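Local coordinates for putative transcriptional regulator (Clostridium difficile, PDB 3QI7), which is of unknown function, but has a fold like that of periplasmic binding proteins and probably binds a small ligand, perhaps a sugar, at residues F345-E350 against V364-L369; S255-I260 against G300-P305; E66-N71 against V93-A98; T116-M121 against D133-V138. One frame throughout, in Å; residues are numbered along the deposited sequence.

Overall arrangement
Contacts 1 and 4 lie in one mixed beta sheet, contact 3 sits at the end of its strand 88-94, and contact 2 reaches it through the short strand 300-301. Strand 88-94 neighbours strand 115-118 of contact 4, and just past their ends Thr-95 N lies 2.9 Å from Pro-120 O; the two contact centres are about 15 Å apart. Strand 134-137 then pairs with strand 361-370, Val-364 N lying 3.0 Å from Gly-137 O, leading to contact 1, about 17 Å from contact 4 between centres. Contacts 1 and 2, about 11 Å apart between centres, meet where Leu-369 O faces Gly-301 N at 2.9 Å. Contacts 1 and 3 lie about 27 Å apart between centres.

Contact 1 of 4, residues F345-E350 against V364-L369; sequences FGIGSE and VILSQL
Leu-366 can be followed outward from the backbone toward Ile-347 and Ser-349. Its CB stands on the same face of the sheet as the Ser-349 side chain, and CG is placed beside the backbone N, anti to the carbonyl carbon (chi1 -62°). From there CD2 is the branch that meets the other segment, touching Ile-347 CD1 at 4.0 Å and Ser-349 CB at 4.1 Å, while CD1 turns toward Tyr-302; Phe-309 of helix 306-324 also packs on this side chain. The two segments belong to a beta hairpin, strands 349-353 and 361-370, in which Ser-349 and Leu-366 form an antiparallel non-hydrogen-bonded pair. Next to it, Glu-350 and Ile-365 are the hydrogen-bonded pair: Glu-350 N donates to Ile-365 O and Ile-365 N to Glu-350 O, both at 3.0 Å. Their side chains stand on the opposite face, where Ile-365 packs against helix 140-153. Beyond the regular pairing, Ser-367 N still reaches Gly-348 O at 2.9 Å, but from above the carbonyl plane, 49° out of it. Ser-367 CB comes to 3.4 Å from the same Gly-348 O. Val-364 CG2 comes to 3.9 Å from Glu-350 O.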
# COMPACT_ATOMS: atom_id res chain seq x y z
N PHE A 345 -3.88 -2.87 14.99
CA PHE A 345 -2.67 -3.43 14.38
C PHE A 345 -1.42 -3.41 15.27
O PHE A 345 -0.44 -4.12 15.00
CB PHE A 345 -2.33 -2.68 13.09
CG PHE A 345 -3.40 -2.73 12.05
CD1 PHE A 345 -4.43 -1.81 12.05
CD2 PHE A 345 -3.39 -3.71 11.08
CE1 PHE A 345 -5.39 -1.84 11.08
CE2 PHE A 345 -4.36 -3.76 10.12
CZ PHE A 345 -5.38 -2.81 10.12
N GLY A 346 -1.43 -2.61 16.32
CA GLY A 346 -0.22 -2.42 17.16
C GLY A 346 0.99 -1.85 16.43
O GLY A 346 2.15 -2.17 16.76
N ILE A 347 0.73 -1.00 15.44
CA ILE A 347 1.77 -0.30 14.72
C ILE A 347 1.53 1.24 14.72
O ILE A 347 0.39 1.74 14.83
CB ILE A 347 1.95 -0.83 13.27
CG1 ILE A 347 0.79 -0.41 12.35
CG2 ILE A 347 2.18 -2.38 13.26
CD1 ILE A 347 0.85 -1.09 10.91
N GLY A 348 2.63 1.97 14.57
CA GLY A 348 2.56 3.43 14.46
C GLY A 348 2.32 3.83 13.03
O GLY A 348 2.65 3.10 12.06
N SER A 349 1.77 5.02 12.88
CA SER A 349 1.40 5.54 11.59
C SER A 349 1.28 7.06 11.66
O SER A 349 1.20 7.61 12.73
CB SER A 349 0.02 4.95 11.19
OG SER A 349 -1.03 5.36 12.08
N GLU A 350 1.23 7.71 10.52
CA GLU A 350 0.88 9.13 10.48
C GLU A 350 -0.08 9.38 9.34
O GLU A 350 0.17 9.00 8.19
CB GLU A 350 2.14 10.02 10.32
CG GLU A 350 1.87 11.55 10.43
CD GLU A 350 3.10 12.39 10.05
OE1 GLU A 350 4.23 11.90 10.23
OE2 GLU A 350 2.96 13.53 9.56
N VAL A 364 -1.72 8.10 4.39
CA VAL A 364 -1.05 7.45 5.51
C VAL A 364 0.36 7.01 5.13
O VAL A 364 0.59 6.63 3.99
CB VAL A 364 -1.88 6.22 6.06
CG1 VAL A 364 -2.30 5.29 4.96
CG2 VAL A 364 -1.14 5.44 7.14
N ILE A 365 1.28 7.11 6.08
CA ILE A 365 2.61 6.53 5.97
C ILE A 365 2.75 5.70 7.22
O ILE A 365 2.45 6.19 8.30
CB ILE A 365 3.76 7.60 5.99
CG1 ILE A 365 3.66 8.57 4.79
CG2 ILE A 365 5.17 6.91 6.02
CD1 ILE A 365 3.81 7.93 3.42
N LEU A 366 3.17 4.45 7.09
CA LEU A 366 3.37 3.60 8.29
C LEU A 366 4.74 3.84 8.90
O LEU A 366 5.65 4.31 8.22
CB LEU A 366 3.24 2.12 7.91
CG LEU A 366 1.86 1.77 7.38
CD1 LEU A 366 1.83 0.28 6.95
CD2 LEU A 366 0.80 2.07 8.45
N SER A 367 4.88 3.52 10.18
CA SER A 367 6.15 3.57 10.87
C SER A 367 7.14 2.66 10.20
O SER A 367 6.80 1.66 9.60
CB SER A 367 6.05 3.18 12.34
OG SER A 367 5.53 4.26 13.09
N GLN A 368 8.39 3.06 10.31
CA GLN A 368 9.49 2.36 9.70
C GLN A 368 9.73 1.03 10.38
O GLN A 368 9.71 0.92 11.59
CB GLN A 368 10.76 3.21 9.82
CG GLN A 368 11.95 2.58 9.16
CD GLN A 368 13.23 3.38 9.35
OE1 GLN A 368 13.50 3.86 10.44
NE2 GLN A 368 14.05 3.44 8.33
N LEU A 369 10.05 0.02 9.58
CA LEU A 369 10.61 -1.22 10.12
C LEU A 369 11.99 -1.38 9.53
O LEU A 369 12.15 -1.23 8.32
CB LEU A 369 9.70 -2.40 9.75
CG LEU A 369 10.26 -3.79 10.11
CD1 LEU A 369 10.29 -3.98 11.65
CD2 LEU A 369 9.44 -4.89 9.44

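Contact 2 of 4, residues S255-I260 against G300-P305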
# COMPACT_ATOMS: atom_id res chain seq x y z
N SER A 255 10.41 -0.07 -4.01
CA SER A 255 9.45 0.75 -4.76
C SER A 255 8.16 0.93 -3.97
O SER A 255 7.67 2.06 -3.76
CB SER A 255 9.22 0.13 -6.14
OG SER A 255 8.79 -1.23 -6.10
N ASN A 256 7.61 -0.19 -3.52
CA ASN A 256 6.53 -0.21 -2.54
C ASN A 256 6.87 -1.25 -1.47
O ASN A 256 6.98 -2.41 -1.80
CB ASN A 256 5.22 -0.58 -3.20
CG ASN A 256 4.67 0.55 -4.03
OD1 ASN A 256 4.21 1.56 -3.49
ND2 ASN A 256 4.81 0.44 -5.34
N PRO A 257 7.07 -0.81 -0.21
CA PRO A 257 7.45 -1.77 0.84
C PRO A 257 6.49 -2.95 0.98
O PRO A 257 5.28 -2.77 1.06
CB PRO A 257 7.44 -0.93 2.11
CG PRO A 257 7.79 0.47 1.62
CD PRO A 257 7.03 0.57 0.30
N SER A 258 7.07 -4.15 0.96
CA SER A 258 6.32 -5.39 1.05
C SER A 258 7.20 -6.56 1.46
O SER A 258 8.13 -6.90 0.75
CB SER A 258 5.65 -5.71 -0.29
OG SER A 258 5.01 -6.96 -0.19
N PRO A 259 6.88 -7.20 2.59
CA PRO A 259 7.63 -8.39 3.01
C PRO A 259 7.46 -9.57 2.06
O PRO A 259 8.36 -10.44 1.96
CB PRO A 259 7.02 -8.73 4.38
CG PRO A 259 6.29 -7.52 4.81
CD PRO A 259 5.85 -6.82 3.57
N ILE A 260 6.30 -9.64 1.41
CA ILE A 260 5.96 -10.80 0.59
C ILE A 260 6.45 -10.69 -0.87
O ILE A 260 6.76 -11.71 -1.50
CB ILE A 260 4.45 -11.12 0.68
CG1 ILE A 260 4.12 -12.45 -0.01
CG2 ILE A 260 3.60 -9.97 0.12
CD1 ILE A 260 4.89 -13.66 0.54
N GLY A 300 15.17 -1.68 5.00
CA GLY A 300 13.94 -1.27 5.66
C GLY A 300 12.65 -1.51 4.89
O GLY A 300 12.64 -2.03 3.76
N GLY A 301 11.55 -1.09 5.51
CA GLY A 301 10.23 -1.28 4.95
C GLY A 301 9.15 -0.74 5.88
O GLY A 301 9.40 0.20 6.65
N TYR A 302 7.99 -1.36 5.81
CA TYR A 302 6.88 -1.17 6.74
C TYR A 302 6.56 -2.50 7.44
O TYR A 302 6.99 -3.56 6.98
CB TYR A 302 5.62 -0.71 6.01
CG TYR A 302 5.68 0.55 5.19
CD1 TYR A 302 6.52 1.62 5.55
CD2 TYR A 302 4.84 0.71 4.09
CE1 TYR A 302 6.52 2.80 4.82
CE2 TYR A 302 4.84 1.88 3.33
CZ TYR A 302 5.68 2.93 3.70
OH TYR A 302 5.67 4.10 2.95
N PRO A 303 5.79 -2.48 8.54
CA PRO A 303 5.33 -3.73 9.14
C PRO A 303 4.47 -4.60 8.21
O PRO A 303 4.39 -5.82 8.40
CB PRO A 303 4.45 -3.24 10.33
CG PRO A 303 4.98 -1.97 10.66
CD PRO A 303 5.36 -1.34 9.35
N MSE A 304 3.80 -3.96 7.25
CA MSE A 304 2.97 -4.68 6.27
C MSE A 304 2.85 -3.87 4.98
O MSE A 304 3.04 -2.67 5.00
CB MSE A 304 1.58 -5.03 6.84
CG MSE A 304 0.80 -3.93 7.52
SE MSE A 304 -0.77 -4.56 8.57
CE MSE A 304 -1.71 -5.65 7.27
N PRO A 305 2.51 -4.53 3.86
CA PRO A 305 2.39 -3.75 2.64
C PRO A 305 1.17 -2.86 2.69
O PRO A 305 0.21 -3.21 3.33
CB PRO A 305 2.19 -4.78 1.55
CG PRO A 305 2.20 -6.16 2.25
CD PRO A 305 2.10 -5.94 3.69
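With its CG beside the backbone N and anti to the carbonyl carbon (chi1 -57°), Tyr-302 lays its ring against Pro-257, which comes over one face. Pro-257 CG stands 3.8 Å from the ring centroid and only 13° off the ring normal, a CH-pi contact close to the ring centre. CB of the same proline sits nearer the root of the ring, 3.7 Å from Tyr-302 CD2, so that two successive methylene groups of the pyrrolidine cover the aromatic face. CB also approaches the backbone at Gly-301, 4.0 Å from its CA.

A second proline pair continues the contact. Pro-259 CD meets Pro-305 CD at 3.9 Å, the two rings crossing at a slant. Between the two pairs, Ser-258 has its OG anti to the backbone N (chi1 176°), which carries the hydroxyl past Pro-305 to 3.8 Å from Pro-305 CG. That hydroxyl accepts from the backbone N of Gln-261, with a weaker bond from Ile-260 N. Pro-305, at the N-cap position of helix 306-324, also turns its CA-H to Pro-257 O, 3.4 Å from the CA.

The contact joins the loop before helix 263-267 to the segment leading from strand 300-301 into helix 306-324. Arg-143 of helix 140-153 touches both Pro-257 and Tyr-302, and Tyr-279 of helix 279-292 packs on Pro-305. The prolines that carry the contact, Pro-257, Pro-259 and Pro-305, restrict their own phi angles, and cohesion across this buried contact rests on van der Waals and CH-pi contacts together with a CA-H to carbonyl approach.

Contact 3 of 4, residues E66-N71 against V93-A98; sequences ENFTSN and VSTDQA
Phe-68 and Thr-69 make the van der Waals contacts, through a ring and a methyl that meet oxygens as well as carbons of Thr-95, Gln-97 and Ala-98. The phenyl group takes the position between the backbone N and the carbonyl carbon (chi1 84°), which directs its far end at the other segment. CE2 meets Thr-95 OG1 at 3.6 Å, the oxygen lying at the ring edge near its plane. CZ touches Gln-97 CB at 3.7 Å. The Gln-97 side chain runs antiparallel to that of Phe-68, its amide plane turned 46° from that of the phenyl. One ring face is covered from within its own segment by Thr-69 CG2, offset toward the rim. This methyl also comes to 3.3 Å from Gln-97 OE1 and packs at 3.7 Å against Ala-98 O.

Both segments lie at the C-terminal ends of parallel strands: the loop after strand 57-63 carries a 3-10 turn at 68-70 before helix 72-80, and the other begins on strand 88-94 and runs beyond it. This is the usual layout of an alternating alpha/beta domain, consistent with membership of the periplasmic-binding-protein clan.

Across the two segments the polar link is a water; other bonds are made within one segment or to Gln-20. The water accepts from Thr-69 N and donates to Gln-97 OE1 at 2.7 Å. Thr-95 OG1 accepts from Gln-97 N at 3.1 Å, closing an ST turn. Gln-20 OE1 has hydrogen bonds with both Thr-95 OG1 and Gln-97 NE2, and so bridges the two polar groups that border the Phe-68 ring.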
# COMPACT_ATOMS: atom_id res chain seq x y z
N GLU A 66 -11.95 -9.26 -14.75
CA GLU A 66 -10.58 -9.03 -15.19
C GLU A 66 -10.55 -7.81 -16.11
O GLU A 66 -11.50 -7.59 -16.87
CB GLU A 66 -10.02 -10.25 -15.92
CG GLU A 66 -9.75 -11.42 -14.99
CD GLU A 66 -9.00 -12.54 -15.67
OE1 GLU A 66 -9.08 -12.67 -16.90
OE2 GLU A 66 -8.32 -13.31 -14.96
N ASN A 67 -9.50 -7.01 -16.01
CA ASN A 67 -9.27 -5.91 -16.94
C ASN A 67 -10.48 -4.99 -16.90
O ASN A 67 -11.03 -4.64 -17.93
CB ASN A 67 -9.07 -6.44 -18.37
CG ASN A 67 -7.90 -7.38 -18.48
OD1 ASN A 67 -6.76 -7.02 -18.21
ND2 ASN A 67 -8.17 -8.61 -18.88
N PHE A 68 -10.90 -4.63 -15.68
CA PHE A 68 -12.22 -4.03 -15.47
C PHE A 68 -12.44 -2.68 -16.16
O PHE A 68 -13.57 -2.36 -16.50
CB PHE A 68 -12.59 -3.95 -13.96
CG PHE A 68 -12.03 -2.74 -13.22
CD1 PHE A 68 -12.66 -1.49 -13.32
CD2 PHE A 68 -10.92 -2.86 -12.40
CE1 PHE A 68 -12.17 -0.38 -12.63
CE2 PHE A 68 -10.41 -1.77 -11.70
CZ PHE A 68 -11.05 -0.51 -11.81
N THR A 69 -11.38 -1.90 -16.34
CA THR A 69 -11.46 -0.61 -17.08
C THR A 69 -11.90 -0.85 -18.55
O THR A 69 -12.56 0.00 -19.15
CB THR A 69 -10.15 0.23 -16.95
OG1 THR A 69 -9.05 -0.44 -17.57
CG2 THR A 69 -9.78 0.43 -15.49
N SER A 70 -11.57 -2.02 -19.10
CA SER A 70 -12.08 -2.43 -20.42
C SER A 70 -13.45 -3.09 -20.37
O SER A 70 -13.99 -3.44 -21.40
CB SER A 70 -11.09 -3.36 -21.10
OG SER A 70 -9.92 -2.64 -21.42
N ASN A 71 -14.00 -3.25 -19.17
CA ASN A 71 -15.32 -3.84 -18.98
C ASN A 71 -16.06 -3.04 -17.93
O ASN A 71 -16.67 -3.60 -17.01
CB ASN A 71 -15.17 -5.29 -18.51
CG ASN A 71 -14.41 -6.13 -19.51
OD1 ASN A 71 -14.96 -6.52 -20.54
ND2 ASN A 71 -13.12 -6.38 -19.24
N VAL A 93 -14.03 -0.29 -1.35
CA VAL A 93 -13.47 -0.57 -2.67
C VAL A 93 -11.94 -0.41 -2.62
O VAL A 93 -11.44 0.61 -2.18
CB VAL A 93 -14.07 0.38 -3.73
CG1 VAL A 93 -13.41 0.13 -5.09
CG2 VAL A 93 -15.58 0.21 -3.82
N SER A 94 -11.20 -1.44 -3.03
CA SER A 94 -9.76 -1.39 -3.05
C SER A 94 -9.17 -1.69 -4.46
O SER A 94 -9.10 -2.84 -4.86
CB SER A 94 -9.18 -2.37 -2.01
OG SER A 94 -7.77 -2.19 -1.83
N THR A 95 -8.75 -0.64 -5.18
CA THR A 95 -8.04 -0.77 -6.47
C THR A 95 -7.22 0.50 -6.74
O THR A 95 -7.70 1.61 -6.49
CB THR A 95 -9.02 -1.02 -7.69
OG1 THR A 95 -8.29 -1.06 -8.94
CG2 THR A 95 -10.08 0.09 -7.80
N ASP A 96 -6.02 0.36 -7.29
CA ASP A 96 -5.22 1.51 -7.72
C ASP A 96 -5.76 2.16 -9.01
O ASP A 96 -5.29 3.22 -9.42
CB ASP A 96 -3.76 1.09 -7.99
CG ASP A 96 -3.01 0.67 -6.75
OD1 ASP A 96 -3.18 1.30 -5.66
OD2 ASP A 96 -2.20 -0.29 -6.88
N GLN A 97 -6.76 1.55 -9.64
CA GLN A 97 -7.29 2.02 -10.90
C GLN A 97 -8.51 2.93 -10.69
O GLN A 97 -9.20 2.85 -9.66
CB GLN A 97 -7.63 0.83 -11.80
CG GLN A 97 -6.43 -0.10 -12.06
CD GLN A 97 -6.74 -1.16 -13.07
OE1 GLN A 97 -6.95 -0.87 -14.26
NE2 GLN A 97 -6.79 -2.41 -12.61
N ALA A 98 -8.78 3.75 -11.69
CA ALA A 98 -9.92 4.68 -11.70
C ALA A 98 -11.06 4.10 -12.49
O ALA A 98 -10.85 3.23 -13.33
CB ALA A 98 -9.49 6.06 -12.32
O HOH W 1 -8.41 -2.45 -15.96

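Contact 4 of 4, residues T116-M121 against D133-V138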
# COMPACT_ATOMS: atom_id res chain seq x y z
N THR A 116 -19.55 4.39 2.57
CA THR A 116 -18.62 4.08 1.47
C THR A 116 -17.18 4.51 1.77
O THR A 116 -16.94 5.60 2.29
CB THR A 116 -19.11 4.74 0.16
OG1 THR A 116 -19.37 6.13 0.38
CG2 THR A 116 -20.39 4.02 -0.34
N ILE A 117 -16.22 3.64 1.45
CA ILE A 117 -14.84 3.84 1.80
C ILE A 117 -13.95 3.42 0.62
O ILE A 117 -14.08 2.30 0.11
CB ILE A 117 -14.44 3.00 3.04
CG1 ILE A 117 -15.44 3.19 4.18
CG2 ILE A 117 -12.98 3.31 3.48
CD1 ILE A 117 -15.06 2.50 5.45
N SER A 118 -13.11 4.34 0.15
CA SER A 118 -12.06 4.02 -0.81
C SER A 118 -10.80 3.65 0.00
O SER A 118 -10.44 4.33 1.00
CB SER A 118 -11.83 5.19 -1.80
OG SER A 118 -11.33 6.38 -1.16
N ALA A 119 -10.13 2.59 -0.42
CA ALA A 119 -9.01 2.07 0.32
C ALA A 119 -8.02 1.18 -0.49
O ALA A 119 -7.76 0.04 -0.16
CB ALA A 119 -9.54 1.34 1.54
N PRO A 120 -7.40 1.74 -1.57
CA PRO A 120 -7.63 3.05 -2.17
C PRO A 120 -8.54 2.93 -3.37
O PRO A 120 -8.99 1.84 -3.69
CB PRO A 120 -6.21 3.43 -2.65
CG PRO A 120 -5.67 2.07 -3.22
CD PRO A 120 -6.30 1.01 -2.25
N MSE A 121 -8.87 4.05 -4.00
CA MSE A 121 -9.40 4.04 -5.38
C MSE A 121 -8.49 4.94 -6.25
O MSE A 121 -7.79 5.81 -5.72
CB MSE A 121 -10.85 4.48 -5.42
CG MSE A 121 -11.83 3.36 -4.98
SE MSE A 121 -13.66 3.99 -4.66
CE MSE A 121 -14.19 4.53 -6.48
N ASP A 133 -17.65 8.58 1.30
CA ASP A 133 -17.64 9.03 2.72
C ASP A 133 -16.23 9.12 3.37
O ASP A 133 -15.90 10.13 3.97
CB ASP A 133 -18.52 8.12 3.61
CG ASP A 133 -19.97 8.08 3.16
OD1 ASP A 133 -20.48 9.13 2.73
OD2 ASP A 133 -20.61 6.99 3.26
N VAL A 134 -15.44 8.03 3.29
CA VAL A 134 -14.09 7.94 3.88
C VAL A 134 -13.12 7.49 2.80
O VAL A 134 -13.41 6.56 2.05
CB VAL A 134 -14.03 6.95 5.07
CG1 VAL A 134 -12.62 6.91 5.69
CG2 VAL A 134 -15.07 7.34 6.13
N ASN A 135 -12.02 8.20 2.68
CA ASN A 135 -11.01 7.98 1.64
C ASN A 135 -9.62 7.86 2.25
O ASN A 135 -9.16 8.75 2.94
CB ASN A 135 -11.08 9.11 0.62
CG ASN A 135 -12.45 9.20 -0.04
OD1 ASN A 135 -12.77 8.38 -0.90
ND2 ASN A 135 -13.28 10.15 0.42
N LEU A 136 -9.00 6.72 1.99
CA LEU A 136 -7.71 6.37 2.52
C LEU A 136 -6.79 6.07 1.35
O LEU A 136 -7.20 5.41 0.39
CB LEU A 136 -7.82 5.11 3.36
CG LEU A 136 -8.85 5.13 4.49
CD1 LEU A 136 -8.97 3.70 5.12
CD2 LEU A 136 -8.49 6.17 5.52
N GLY A 137 -5.58 6.62 1.39
CA GLY A 137 -4.67 6.46 0.29
C GLY A 137 -3.25 6.82 0.68
O GLY A 137 -2.92 6.94 1.86
N VAL A 138 -2.42 6.97 -0.34
CA VAL A 138 -1.04 7.36 -0.15
C VAL A 138 -0.74 8.60 -0.96
O VAL A 138 -1.26 8.76 -2.07
CB VAL A 138 -0.09 6.23 -0.55
CG1 VAL A 138 -0.32 4.99 0.33
CG2 VAL A 138 -0.25 5.88 -2.03
O HOH W 2 -8.53 6.34 -1.85
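Thr-116 and Asp-133 exchange two nearly straight hydrogen bonds: Thr-116 N donates to Asp-133 OD2 at 2.9 Å, and Asp-133 N to Thr-116 OG1 at 3.1 Å. The carboxylate oxygen is met on its anti side, 33° out of plane, and also forms a salt bridge with Lys-108, which would probably favour the charged form. Ser-118 OG lies 2.5 Å from Asn-135 OD1, a distance unusually short for the hydrogen bond it suggests and so doubtful. A water donates to Ser-118 OG and Leu-136 O and accepts from Met-121 N, linking residues that bracket the cis peptide before Pro-120 to the end of strand 134-137.

The backbones run parallel in register, Ile-117 beside Val-134 and Ser-118 beside Asn-135, with Val-134 N bonded to Thr-116 O, Ser-118 N to Val-134 O and Leu-136 N to Ser-118 O. Packing follows on the Ile-117 face, where CG1 lies 4.1 Å from Val-134 CB and the side chains run alongside one another; Leu-136 CD1 reaches Ala-119 CB at 4.3 Å.

Strands 115-118 and 134-137 flank helix 125-131 as a beta-alpha-beta unit; helix 306-324 covers Ile-117 and Ala-119, helix 101-110 touches Thr-116, and strand 88-94 pairs with strand 115-118.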